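Local coordinates for protein alkaline phosphatase (Thermus thermophilus, PDB 7KWD) that probably hydrolyses phosphate monoesters as a homodimeric alkaline phosphatase, using zinc and magnesium ions bound in each active site, at residues N40-V45 and T310-V315; G137-T142 and F265-E270; A174-G179 and P256-H261; M250-L255 and L297-A302. All blocks are in the same frame, centred on the assembly; numbering follows the deposited sequence.

Interaction 1 (N40-V45 and T310-V315); sequences NLIVFV and TLLIVV
Strands 40-45 and 310-315 run parallel in exact register, their axes 4.6 Å apart at closest and 15° askew, joined by five backbone hydrogen bonds that alternate in direction from Leu311 N to Asn40 O (2.9 Å) through to Val315 N to Phe44 O (2.9 Å). One face carries Asn40, Ile42, Phe44, Thr310, Leu312 and Val314. There Leu312 CD1 rests against Ile42 CG2 at 3.9 Å, because CG stands anti to the backbone N (chi1 166°) and turns that methyl back across the strand gap. Thr310 offers two different tips at the end of the pair: CG2 lies 3.9 Å from Ile42 CD1, while OG1 lies 3.4 Å from Asn40 CB. Exchanging Thr310 for glycine would probably leave Ile42 CD1 and the Asn40 methylene with a gap beside them. Asn40 uses OD1 to accept from Phe265 N on the next strand. The other face is built of methyls, with Leu41 CD1 set 4.0 Å from Leu311 CD2 and also against Ile313 CD1. Helix 283-306 packs on Phe44, and helix 459-468 covers Leu41 and Val43. These strands lead directly to the metal ligands Asp47, Asp317 and His318. Buried hydrocarbon on both faces, with polar side chains only at the Asn40-Thr310 end, implies a strand pair joined through its backbone and lined by apolar packing.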
loop_
_atom_site.group_PDB
_atom_site.type_symbol
_atom_site.label_atom_id
_atom_site.label_comp_id
_atom_site.label_asym_id
_atom_site.label_seq_id
_atom_site.Cartn_x
_atom_site.Cartn_y
_atom_site.Cartn_z
ATOM N N ASN A 40 -1.288 18.167 -26.079
ATOM C CA ASN A 40 -0.101 18.105 -25.234
ATOM C C ASN A 40 -0.318 17.070 -24.135
ATOM O O ASN A 40 -1.437 16.842 -23.683
ATOM C CB ASN A 40 0.221 19.456 -24.598
ATOM C CG ASN A 40 0.327 20.569 -25.612
ATOM O OD1 ASN A 40 0.996 20.438 -26.640
ATOM N ND2 ASN A 40 -0.335 21.673 -25.333
ATOM N N LEU A 41 0.784 16.465 -23.696
ATOM C CA LEU A 41 0.754 15.387 -22.713
ATOM C C LEU A 41 1.891 15.634 -21.746
ATOM O O LEU A 41 3.046 15.758 -22.166
ATOM C CB LEU A 41 0.931 14.026 -23.384
ATOM C CG LEU A 41 1.039 12.817 -22.463
ATOM C CD1 LEU A 41 -0.282 12.574 -21.766
ATOM C CD2 LEU A 41 1.453 11.608 -23.286
ATOM N N ILE A 42 1.571 15.670 -20.465
ATOM C CA ILE A 42 2.570 15.712 -19.398
ATOM C C ILE A 42 2.412 14.433 -18.606
ATOM O O ILE A 42 1.285 14.090 -18.210
ATOM C CB ILE A 42 2.394 16.941 -18.484
ATOM C CG1 ILE A 42 2.370 18.217 -19.325
ATOM C CG2 ILE A 42 3.508 16.981 -17.468
ATOM C CD1 ILE A 42 2.018 19.466 -18.577
ATOM N N VAL A 43 3.513 13.720 -18.393
ATOM C CA VAL A 43 3.516 12.501 -17.583
ATOM C C VAL A 43 4.418 12.746 -16.373
ATOM O O VAL A 43 5.624 12.956 -16.530
ATOM C CB VAL A 43 3.995 11.276 -18.380
ATOM C CG1 VAL A 43 3.873 10.006 -17.530
ATOM C CG2 VAL A 43 3.226 11.104 -19.722
ATOM N N PHE A 44 3.844 12.691 -15.179
ATOM C CA PHE A 44 4.539 12.981 -13.923
ATOM C C PHE A 44 4.667 11.641 -13.205
ATOM O O PHE A 44 3.682 11.110 -12.676
ATOM C CB PHE A 44 3.772 14.025 -13.113
ATOM C CG PHE A 44 4.523 14.553 -11.921
ATOM C CD1 PHE A 44 5.791 14.157 -11.611
ATOM C CD2 PHE A 44 3.871 15.451 -11.046
ATOM C CE1 PHE A 44 6.451 14.605 -10.491
ATOM C CE2 PHE A 44 4.550 15.947 -9.921
ATOM C CZ PHE A 44 5.845 15.519 -9.648
ATOM N N VAL A 45 5.875 11.079 -13.223
ATOM C CA VAL A 45 6.140 9.794 -12.572
ATOM C C VAL A 45 6.658 10.049 -11.163
ATOM O O VAL A 45 7.654 10.753 -10.981
ATOM C CB VAL A 45 7.152 8.962 -13.361
ATOM C CG1 VAL A 45 7.422 7.642 -12.625
ATOM C CG2 VAL A 45 6.664 8.745 -14.774
ATOM N N THR A 310 -4.292 20.032 -22.937
ATOM C CA THR A 310 -3.176 19.320 -22.310
ATOM C C THR A 310 -3.692 18.325 -21.287
ATOM O O THR A 310 -4.478 18.697 -20.404
ATOM C CB THR A 310 -2.235 20.296 -21.601
ATOM O OG1 THR A 310 -1.761 21.272 -22.535
ATOM C CG2 THR A 310 -1.069 19.544 -20.954
ATOM N N LEU A 311 -3.215 17.084 -21.384
ATOM C CA LEU A 311 -3.536 16.053 -20.406
ATOM C C LEU A 311 -2.367 15.845 -19.451
ATOM O O LEU A 311 -1.221 15.723 -19.888
ATOM C CB LEU A 311 -3.881 14.737 -21.098
ATOM C CG LEU A 311 -4.028 13.570 -20.112
ATOM C CD1 LEU A 311 -5.266 13.781 -19.247
ATOM C CD2 LEU A 311 -4.135 12.253 -20.841
ATOM N N LEU A 312 -2.662 15.771 -18.154
ATOM C CA LEU A 312 -1.665 15.465 -17.150
ATOM C C LEU A 312 -1.958 14.087 -16.583
ATOM O O LEU A 312 -3.049 13.839 -16.052
ATOM C CB LEU A 312 -1.633 16.516 -16.034
ATOM C CG LEU A 312 -0.864 16.085 -14.798
ATOM C CD1 LEU A 312 0.611 15.847 -15.121
ATOM C CD2 LEU A 312 -1.059 17.100 -13.715
ATOM N N ILE A 313 -0.986 13.187 -16.712
ATOM C CA ILE A 313 -1.026 11.867 -16.090
ATOM C C ILE A 313 -0.044 11.876 -14.931
ATOM O O ILE A 313 1.136 12.166 -15.139
ATOM C CB ILE A 313 -0.662 10.749 -17.089
ATOM C CG1 ILE A 313 -1.647 10.719 -18.247
ATOM C CG2 ILE A 313 -0.585 9.396 -16.348
ATOM C CD1 ILE A 313 -1.416 9.567 -19.236
ATOM N N VAL A 314 -0.513 11.522 -13.734
ATOM C CA VAL A 314 0.333 11.380 -12.548
ATOM C C VAL A 314 0.296 9.915 -12.133
ATOM O O VAL A 314 -0.780 9.360 -11.876
ATOM C CB VAL A 314 -0.122 12.296 -11.406
ATOM C CG1 VAL A 314 0.866 12.265 -10.255
ATOM C CG2 VAL A 314 -0.263 13.699 -11.921
ATOM N N VAL A 315 1.463 9.284 -12.072
ATOM C CA VAL A 315 1.517 7.842 -11.903
ATOM C C VAL A 315 2.759 7.469 -11.113
ATOM O O VAL A 315 3.836 8.062 -11.287
ATOM C CB VAL A 315 1.513 7.128 -13.269
ATOM C CG1 VAL A 315 2.799 7.412 -14.011
ATOM C CG2 VAL A 315 1.264 5.619 -13.098
#

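Interaction 2 (G137-T142 and F265-E270); sequences GLVTTT and FVLQVE. With MG (magnesium ion), chain D.
Thr140 and Glu270 lie side by side on neighbouring parallel strands, and here the contact is tightest. Thr140 OG1 donates to Glu270 OE1 at 2.7 Å, meeting it on the anti side, 31° out of the carboxylate plane. The same hydroxyl accepts from Thr142 N at 2.9 Å, an ST turn at the corner of the chain. A chi1 of -161° and an extended chain carry Glu270 OE2 to the magnesium ion, 2.0 Å away. A valine in place of Thr140 removes the hydroxyl, and Thr142 N would probably lose its acceptor and Glu270 OE1 one of its donors, leaving the carboxylate less firmly oriented. Four backbone hydrogen bonds, from Gly137 N to Val266 O through to Glu270 N to Val139 O, join the strands, which run within 6° of parallel. Leu267 CD1 lies over the Gly137 backbone, 3.6 Å from Gly137 O, and meets Val139 CG2 at 3.9 Å. The polar end of Gln268 is held more loosely: a buried water, 2.8 Å from Gln268 OE1 and also near Val139 O, replaces direct contact, whereas Gln268 NE2 bonds to Thr148 O. Three waters also bind the magnesium, together with Asp47 and Thr148, and one of them donates to Glu270 OE1. Helices 125-131 and 147-153 cover Leu138 and Gln268, helix 247-259 covers Val139 and Val269, and strands 176-178 and 40-46 flank the pair.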
loop_
_atom_site.group_PDB
_atom_site.type_symbol
_atom_site.label_atom_id
_atom_site.label_comp_id
_atom_site.label_asym_id
_atom_site.label_seq_id
_atom_site.Cartn_x
_atom_site.Cartn_y
_atom_site.Cartn_z
ATOM N N GLY A 137 10.372 16.813 -23.772
ATOM C CA GLY A 137 11.172 17.214 -22.620
ATOM C C GLY A 137 11.266 16.085 -21.616
ATOM O O GLY A 137 10.309 15.357 -21.397
ATOM N N LEU A 138 12.455 15.928 -21.024
ATOM C CA LEU A 138 12.690 15.000 -19.921
ATOM C C LEU A 138 13.274 15.776 -18.738
ATOM O O LEU A 138 14.330 16.409 -18.852
ATOM C CB LEU A 138 13.634 13.873 -20.345
ATOM C CG LEU A 138 13.192 13.030 -21.551
ATOM C CD1 LEU A 138 14.290 12.089 -22.042
ATOM C CD2 LEU A 138 11.954 12.226 -21.183
ATOM N N VAL A 139 12.600 15.724 -17.607
ATOM C CA VAL A 139 13.018 16.467 -16.428
ATOM C C VAL A 139 13.002 15.516 -15.260
ATOM O O VAL A 139 11.962 14.894 -14.981
ATOM C CB VAL A 139 12.090 17.670 -16.150
ATOM C CG1 VAL A 139 12.572 18.401 -14.888
ATOM C CG2 VAL A 139 12.092 18.619 -17.323
ATOM N N THR A 140 14.128 15.409 -14.555
ATOM C CA THR A 140 14.149 14.456 -13.451
ATOM C C THR A 140 15.158 14.836 -12.386
ATOM O O THR A 140 16.061 15.627 -12.630
ATOM C CB THR A 140 14.479 13.050 -13.966
ATOM O OG1 THR A 140 14.611 12.144 -12.873
ATOM C CG2 THR A 140 15.786 13.077 -14.748
ATOM N N THR A 141 14.979 14.267 -11.195
ATOM C CA THR A 141 15.949 14.397 -10.119
ATOM C C THR A 141 16.971 13.266 -10.118
ATOM O O THR A 141 17.931 13.325 -9.340
ATOM C CB THR A 141 15.252 14.437 -8.749
ATOM O OG1 THR A 141 14.424 13.274 -8.597
ATOM C CG2 THR A 141 14.413 15.696 -8.594
ATOM N N THR A 142 16.786 12.233 -10.947
ATOM C CA THR A 142 17.850 11.271 -11.155
ATOM C C THR A 142 18.836 11.819 -12.186
ATOM O O THR A 142 18.631 12.898 -12.768
ATOM C CB THR A 142 17.296 9.921 -11.626
ATOM O OG1 THR A 142 16.726 10.079 -12.934
ATOM C CG2 THR A 142 16.222 9.379 -10.664
ATOM N N PHE A 265 3.548 19.357 -27.513
ATOM C CA PHE A 265 4.677 18.770 -26.800
ATOM C C PHE A 265 4.279 17.631 -25.883
ATOM O O PHE A 265 3.115 17.481 -25.501
ATOM C CB PHE A 265 5.392 19.850 -25.964
ATOM C CG PHE A 265 4.632 20.258 -24.717
ATOM C CD1 PHE A 265 3.787 21.362 -24.748
ATOM C CD2 PHE A 265 4.797 19.553 -23.509
ATOM C CE1 PHE A 265 3.080 21.745 -23.605
ATOM C CE2 PHE A 265 4.110 19.932 -22.368
ATOM C CZ PHE A 265 3.253 21.052 -22.417
ATOM N N VAL A 266 5.287 16.839 -25.523
ATOM C CA VAL A 266 5.196 15.820 -24.483
ATOM C C VAL A 266 6.329 16.063 -23.489
ATOM O O VAL A 266 7.437 16.446 -23.874
ATOM C CB VAL A 266 5.264 14.392 -25.064
ATOM C CG1 VAL A 266 4.087 14.166 -26.026
ATOM C CG2 VAL A 266 6.598 14.129 -25.762
ATOM N N LEU A 267 6.039 15.852 -22.217
ATOM C CA LEU A 267 6.974 16.100 -21.140
ATOM C C LEU A 267 6.853 14.958 -20.156
ATOM O O LEU A 267 5.745 14.570 -19.781
ATOM C CB LEU A 267 6.666 17.432 -20.456
ATOM C CG LEU A 267 7.256 17.737 -19.090
ATOM C CD1 LEU A 267 8.778 17.753 -19.260
ATOM C CD2 LEU A 267 6.734 19.085 -18.550
ATOM N N GLN A 268 7.984 14.402 -19.753
ATOM C CA GLN A 268 8.040 13.551 -18.581
ATOM C C GLN A 268 8.712 14.345 -17.465
ATOM O O GLN A 268 9.788 14.926 -17.663
ATOM C CB GLN A 268 8.808 12.257 -18.839
ATOM C CG GLN A 268 8.723 11.289 -17.639
ATOM C CD GLN A 268 9.738 10.154 -17.664
ATOM O OE1 GLN A 268 10.777 10.220 -17.017
ATOM N NE2 GLN A 268 9.408 9.076 -18.371
ATOM N N VAL A 269 8.051 14.434 -16.326
ATOM C CA VAL A 269 8.647 14.935 -15.095
ATOM C C VAL A 269 8.775 13.750 -14.174
ATOM O O VAL A 269 7.792 13.035 -13.966
ATOM C CB VAL A 269 7.781 16.026 -14.441
ATOM C CG1 VAL A 269 8.457 16.559 -13.166
ATOM C CG2 VAL A 269 7.495 17.130 -15.448
ATOM N N GLU A 270 9.966 13.548 -13.605
ATOM C CA GLU A 270 10.193 12.427 -12.711
ATOM C C GLU A 270 10.641 12.900 -11.340
ATOM O O GLU A 270 11.666 13.588 -11.213
ATOM C CB GLU A 270 11.234 11.436 -13.240
ATOM C CG GLU A 270 11.060 10.082 -12.491
ATOM C CD GLU A 270 12.298 9.250 -12.533
ATOM O OE1 GLU A 270 13.318 9.753 -13.064
ATOM O OE2 GLU A 270 12.232 8.121 -12.055
HETATM MG MG MG D . 13.297 6.389 -12.104
HETATM O O HOH W 1 12.155 12.611 -16.961
HETATM O O HOH W 2 14.721 7.225 -13.438
HETATM O O HOH W 3 14.347 4.750 -12.273
HETATM O O HOH W 4 14.261 6.640 -10.001
#

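Interaction 3 (A174-G179 and P256-H261); sequences AEVYLG and PRLAAH
Val176 lays its CG2 methyl against the branched end of Leu258, 4.0 Å from Leu258 CD2, and the same methyl brushes Arg257 CB at 4.3 Å. The Val176 and Leu258 side chains approach at a slant. Leu258 leaves the helix at its flank, and CG anti to the carbonyl carbon (chi1 -57°) swings CD2 over to the strand, where it also meets Glu175 CB at 4.2 Å. No hydrogen bond links the two segments; the contact is small and held by these aliphatic groups. It belongs to the alpha/beta fold of the phosphatase, where the C-terminal part of helix 247-259 covers short strand 176-178, itself paired in parallel with strands 135-140 and 222-225. Arg257 lends only its aliphatic base, since its guanidinium group turns to the backbone, with NE on Ala219 O and NH1 on Ala253 O. Nearer the surface, Glu175 bends at its second torsion (78°), and its carboxylate stands at 71° to the His261 imidazole. Glu175 OE2 comes within 3.9 Å of His261 CE1, while His261 ND1 lies farther from Glu175 OE2, at 4.4 Å. The other oxygen, Glu175 OE1, accepts from Val136 N.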
loop_
_atom_site.group_PDB
_atom_site.type_symbol
_atom_site.label_atom_id
_atom_site.label_comp_id
_atom_site.label_asym_id
_atom_site.label_seq_id
_atom_site.Cartn_x
_atom_site.Cartn_y
_atom_site.Cartn_z
ATOM N N ALA A 174 15.894 15.583 -28.131
ATOM C CA ALA A 174 14.761 16.175 -27.417
ATOM C C ALA A 174 15.036 17.645 -27.134
ATOM O O ALA A 174 16.192 18.061 -26.963
ATOM C CB ALA A 174 14.477 15.439 -26.106
ATOM N N GLU A 175 13.958 18.432 -27.059
ATOM C CA GLU A 175 14.118 19.870 -26.918
ATOM C C GLU A 175 14.634 20.257 -25.544
ATOM O O GLU A 175 15.318 21.285 -25.412
ATOM C CB GLU A 175 12.790 20.574 -27.220
ATOM C CG GLU A 175 12.506 20.775 -28.727
ATOM C CD GLU A 175 12.010 19.506 -29.477
ATOM O OE1 GLU A 175 11.912 18.379 -28.885
ATOM O OE2 GLU A 175 11.720 19.647 -30.691
ATOM N N VAL A 176 14.323 19.474 -24.520
ATOM C CA VAL A 176 14.730 19.770 -23.151
ATOM C C VAL A 176 15.174 18.480 -22.455
ATOM O O VAL A 176 14.420 17.508 -22.396
ATOM C CB VAL A 176 13.599 20.413 -22.311
ATOM C CG1 VAL A 176 14.045 20.586 -20.846
ATOM C CG2 VAL A 176 13.150 21.734 -22.901
ATOM N N TYR A 177 16.355 18.516 -21.847
ATOM C CA TYR A 177 16.877 17.466 -20.988
ATOM C C TYR A 177 17.396 18.129 -19.719
ATOM O O TYR A 177 18.342 18.917 -19.789
ATOM C CB TYR A 177 18.050 16.726 -21.635
ATOM C CG TYR A 177 17.808 15.933 -22.885
ATOM C CD1 TYR A 177 17.167 14.699 -22.833
ATOM C CD2 TYR A 177 18.305 16.365 -24.102
ATOM C CE1 TYR A 177 16.996 13.939 -23.976
ATOM C CE2 TYR A 177 18.120 15.630 -25.254
ATOM C CZ TYR A 177 17.475 14.411 -25.186
ATOM O OH TYR A 177 17.300 13.667 -26.322
ATOM N N LEU A 178 16.830 17.783 -18.564
ATOM C CA LEU A 178 17.233 18.377 -17.299
ATOM C C LEU A 178 17.302 17.309 -16.231
ATOM O O LEU A 178 16.348 16.550 -16.051
ATOM C CB LEU A 178 16.259 19.454 -16.841
ATOM C CG LEU A 178 16.089 20.672 -17.716
ATOM C CD1 LEU A 178 14.914 21.477 -17.232
ATOM C CD2 LEU A 178 17.367 21.516 -17.744
ATOM N N GLY A 179 18.416 17.270 -15.514
ATOM C CA GLY A 179 18.588 16.317 -14.428
ATOM C C GLY A 179 20.035 16.286 -13.964
ATOM O O GLY A 179 20.770 17.268 -14.123
ATOM N N PRO A 256 7.635 26.361 -20.164
ATOM C CA PRO A 256 7.434 27.403 -21.179
ATOM C C PRO A 256 8.130 27.125 -22.498
ATOM O O PRO A 256 7.598 27.525 -23.539
ATOM C CB PRO A 256 7.982 28.673 -20.510
ATOM C CG PRO A 256 8.784 28.210 -19.314
ATOM C CD PRO A 256 8.292 26.843 -18.932
ATOM N N ARG A 257 9.288 26.446 -22.504
ATOM C CA ARG A 257 9.951 26.140 -23.769
ATOM C C ARG A 257 9.156 25.123 -24.568
ATOM O O ARG A 257 8.950 25.281 -25.772
ATOM C CB ARG A 257 11.353 25.600 -23.516
ATOM C CG ARG A 257 12.272 26.628 -22.889
ATOM C CD ARG A 257 13.616 26.017 -22.470
ATOM N NE ARG A 257 14.664 27.034 -22.358
ATOM C CZ ARG A 257 14.852 27.809 -21.294
ATOM N NH1 ARG A 257 14.076 27.720 -20.225
ATOM N NH2 ARG A 257 15.826 28.701 -21.304
ATOM N N LEU A 258 8.698 24.067 -23.915
ATOM C CA LEU A 258 7.918 23.063 -24.628
ATOM C C LEU A 258 6.604 23.656 -25.098
ATOM O O LEU A 258 6.165 23.395 -26.222
ATOM C CB LEU A 258 7.704 21.846 -23.723
ATOM C CG LEU A 258 9.005 21.217 -23.223
ATOM C CD1 LEU A 258 8.782 20.185 -22.134
ATOM C CD2 LEU A 258 9.688 20.580 -24.433
ATOM N N ALA A 259 5.990 24.510 -24.267
ATOM C CA ALA A 259 4.684 25.061 -24.611
ATOM C C ALA A 259 4.743 25.995 -25.807
ATOM O O ALA A 259 3.715 26.207 -26.453
ATOM C CB ALA A 259 4.092 25.811 -23.409
ATOM N N ALA A 260 5.911 26.567 -26.103
ATOM C CA ALA A 260 6.029 27.515 -27.207
ATOM C C ALA A 260 6.000 26.841 -28.566
ATOM O O ALA A 260 5.771 27.513 -29.570
ATOM C CB ALA A 260 7.337 28.283 -27.077
ATOM N N HIS A 261 6.250 25.535 -28.611
ATOM C CA HIS A 261 6.374 24.787 -29.860
ATOM C C HIS A 261 5.030 24.646 -30.554
ATOM O O HIS A 261 4.009 24.316 -29.939
ATOM C CB HIS A 261 6.959 23.410 -29.532
ATOM C CG HIS A 261 7.528 22.664 -30.699
ATOM N ND1 HIS A 261 8.806 22.884 -31.172
ATOM C CD2 HIS A 261 7.028 21.627 -31.427
ATOM C CE1 HIS A 261 9.054 22.048 -32.172
ATOM N NE2 HIS A 261 7.992 21.273 -32.346
#

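Interaction 4 (M250-L255 and L297-A302); sequences MVQAAL and LELLTA
The Gln252 carboxamide, the one flat group at this contact, stands off from Leu299: neither its faces nor its edges carry the packing, and it is the methylene CG just before it that meets Leu299 CD2, at a close 3.5 Å. The two side chains cross at about a right angle. Gln252 itself lies on the exposed flank of the helix pair. Inward from there, Val251 CG1 touches both leucines of the other helix, Leu299 CD2 at 4.1 Å and Leu300 CD2 at 3.9 Å. Helices 247-259 and 283-306 lie side by side on one face of the central sheet, a layer of the alkaline phosphatase alpha/beta architecture. These segments run at 22° to each other with axes 10.7 Å apart, a wide spacing bridged by the leucine CD2 methyls, which reach to Val251 CG1, Gln252 CG and Leu255 CD2. A chi1 of -64° sets Leu300 CG beside its own backbone N and carries CD2 across to Leu255 CD2 at 4.2 Å. Beneath this methyl row lies the sheet itself: Leu255 rests on Ile42, Leu300 on the Phe44 ring, and Val251 on Val139.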
loop_
_atom_site.group_PDB
_atom_site.type_symbol
_atom_site.label_atom_id
_atom_site.label_comp_id
_atom_site.label_asym_id
_atom_site.label_seq_id
_atom_site.Cartn_x
_atom_site.Cartn_y
_atom_site.Cartn_z
ATOM N N MET A 250 13.445 23.138 -12.186
ATOM C CA MET A 250 13.705 22.522 -13.485
ATOM C C MET A 250 12.448 22.526 -14.348
ATOM O O MET A 250 12.506 22.892 -15.525
ATOM C CB MET A 250 14.241 21.101 -13.278
ATOM C CG MET A 250 15.696 21.078 -12.791
ATOM S SD MET A 250 16.480 19.466 -12.787
ATOM C CE MET A 250 16.010 18.696 -11.375
ATOM N N VAL A 251 11.288 22.174 -13.774
ATOM C CA VAL A 251 10.047 22.254 -14.555
ATOM C C VAL A 251 9.766 23.693 -15.012
ATOM O O VAL A 251 9.340 23.923 -16.155
ATOM C CB VAL A 251 8.876 21.670 -13.746
ATOM C CG1 VAL A 251 7.591 21.878 -14.484
ATOM C CG2 VAL A 251 9.089 20.154 -13.501
ATOM N N GLN A 252 9.974 24.685 -14.130
ATOM C CA GLN A 252 9.703 26.076 -14.523
ATOM C C GLN A 252 10.485 26.463 -15.773
ATOM O O GLN A 252 9.986 27.242 -16.597
ATOM C CB GLN A 252 10.052 27.040 -13.386
ATOM C CG GLN A 252 9.167 26.893 -12.183
ATOM C CD GLN A 252 9.555 27.815 -11.030
ATOM O OE1 GLN A 252 10.640 27.683 -10.426
ATOM N NE2 GLN A 252 8.635 28.716 -10.666
ATOM N N ALA A 253 11.687 25.905 -15.948
ATOM C CA ALA A 253 12.465 26.197 -17.146
ATOM C C ALA A 253 11.965 25.416 -18.349
ATOM O O ALA A 253 11.997 25.920 -19.477
ATOM C CB ALA A 253 13.951 25.890 -16.902
ATOM N N ALA A 254 11.510 24.182 -18.144
ATOM C CA ALA A 254 11.166 23.347 -19.287
ATOM C C ALA A 254 9.796 23.690 -19.848
ATOM O O ALA A 254 9.603 23.705 -21.068
ATOM C CB ALA A 254 11.201 21.873 -18.888
ATOM N N LEU A 255 8.838 23.935 -18.980
ATOM C CA LEU A 255 7.449 24.009 -19.416
ATOM C C LEU A 255 7.232 25.121 -20.421
ATOM O O LEU A 255 6.686 24.851 -21.502
ATOM C CB LEU A 255 6.572 24.171 -18.177
ATOM C CG LEU A 255 5.097 23.825 -18.223
ATOM C CD1 LEU A 255 4.814 22.468 -18.802
ATOM C CD2 LEU A 255 4.605 23.922 -16.755
ATOM N N LEU A 297 3.380 19.509 -8.756
ATOM C CA LEU A 297 1.980 19.237 -9.083
ATOM C C LEU A 297 1.195 20.521 -9.221
ATOM O O LEU A 297 0.387 20.672 -10.146
ATOM C CB LEU A 297 1.394 18.387 -7.984
ATOM C CG LEU A 297 0.317 17.359 -8.238
ATOM C CD1 LEU A 297 0.586 16.519 -9.452
ATOM C CD2 LEU A 297 0.254 16.514 -6.935
ATOM N N GLU A 298 1.419 21.450 -8.300
ATOM C CA GLU A 298 0.703 22.706 -8.311
ATOM C C GLU A 298 1.029 23.465 -9.565
ATOM O O GLU A 298 0.134 24.010 -10.213
ATOM C CB GLU A 298 1.064 23.497 -7.065
ATOM C CG GLU A 298 0.393 22.884 -5.847
ATOM C CD GLU A 298 0.581 23.666 -4.567
ATOM O OE1 GLU A 298 1.651 24.291 -4.408
ATOM O OE2 GLU A 298 -0.337 23.617 -3.710
ATOM N N LEU A 299 2.299 23.435 -9.969
ATOM C CA LEU A 299 2.704 24.050 -11.221
ATOM C C LEU A 299 2.038 23.389 -12.419
ATOM O O LEU A 299 1.551 24.059 -13.333
ATOM C CB LEU A 299 4.219 23.958 -11.355
ATOM C CG LEU A 299 4.847 25.227 -11.891
ATOM C CD1 LEU A 299 4.608 26.372 -10.908
ATOM C CD2 LEU A 299 6.312 24.934 -12.084
ATOM N N LEU A 300 2.048 22.051 -12.452
ATOM C CA LEU A 300 1.540 21.350 -13.620
ATOM C C LEU A 300 0.034 21.500 -13.737
ATOM O O LEU A 300 -0.487 21.633 -14.844
ATOM C CB LEU A 300 1.937 19.876 -13.541
ATOM C CG LEU A 300 3.443 19.622 -13.592
ATOM C CD1 LEU A 300 3.746 18.126 -13.515
ATOM C CD2 LEU A 300 4.089 20.262 -14.845
ATOM N N THR A 301 -0.695 21.442 -12.615
ATOM C CA THR A 301 -2.146 21.574 -12.713
ATOM C C THR A 301 -2.526 22.996 -13.119
ATOM O O THR A 301 -3.414 23.202 -13.953
ATOM C CB THR A 301 -2.832 21.177 -11.408
ATOM O OG1 THR A 301 -2.336 21.951 -10.315
ATOM C CG2 THR A 301 -2.626 19.718 -11.142
ATOM N N ALA A 302 -1.816 23.990 -12.602
ATOM C CA ALA A 302 -2.105 25.359 -13.020
ATOM C C ALA A 302 -1.850 25.529 -14.510
ATOM O O ALA A 302 -2.620 26.200 -15.198
ATOM C CB ALA A 302 -1.284 26.347 -12.194
#

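Overall arrangement
Interactions 1, 2 and 4 are buried, 4 with one exposed flank. Strand 40-46 of interaction 1 is the neighbour of strand 265-271 of interaction 2; backbone hydrogen bonds hold both contacts, but only interaction 2 includes a magnesium ligand. Interaction 3 adds strand 176-178 beside strand 135-140 and sits about 20 Å from the chain's centre, partly open and joined by a few apolar contacts. It shares helix 247-259 with interaction 4, whose two helices cover the same face of the sheet and press on Phe44 of interaction 1 and Val139 of interaction 2. Metal-linked polar chemistry is confined to the Glu270 end of interaction 2, while interaction 4 rests on methyl packing.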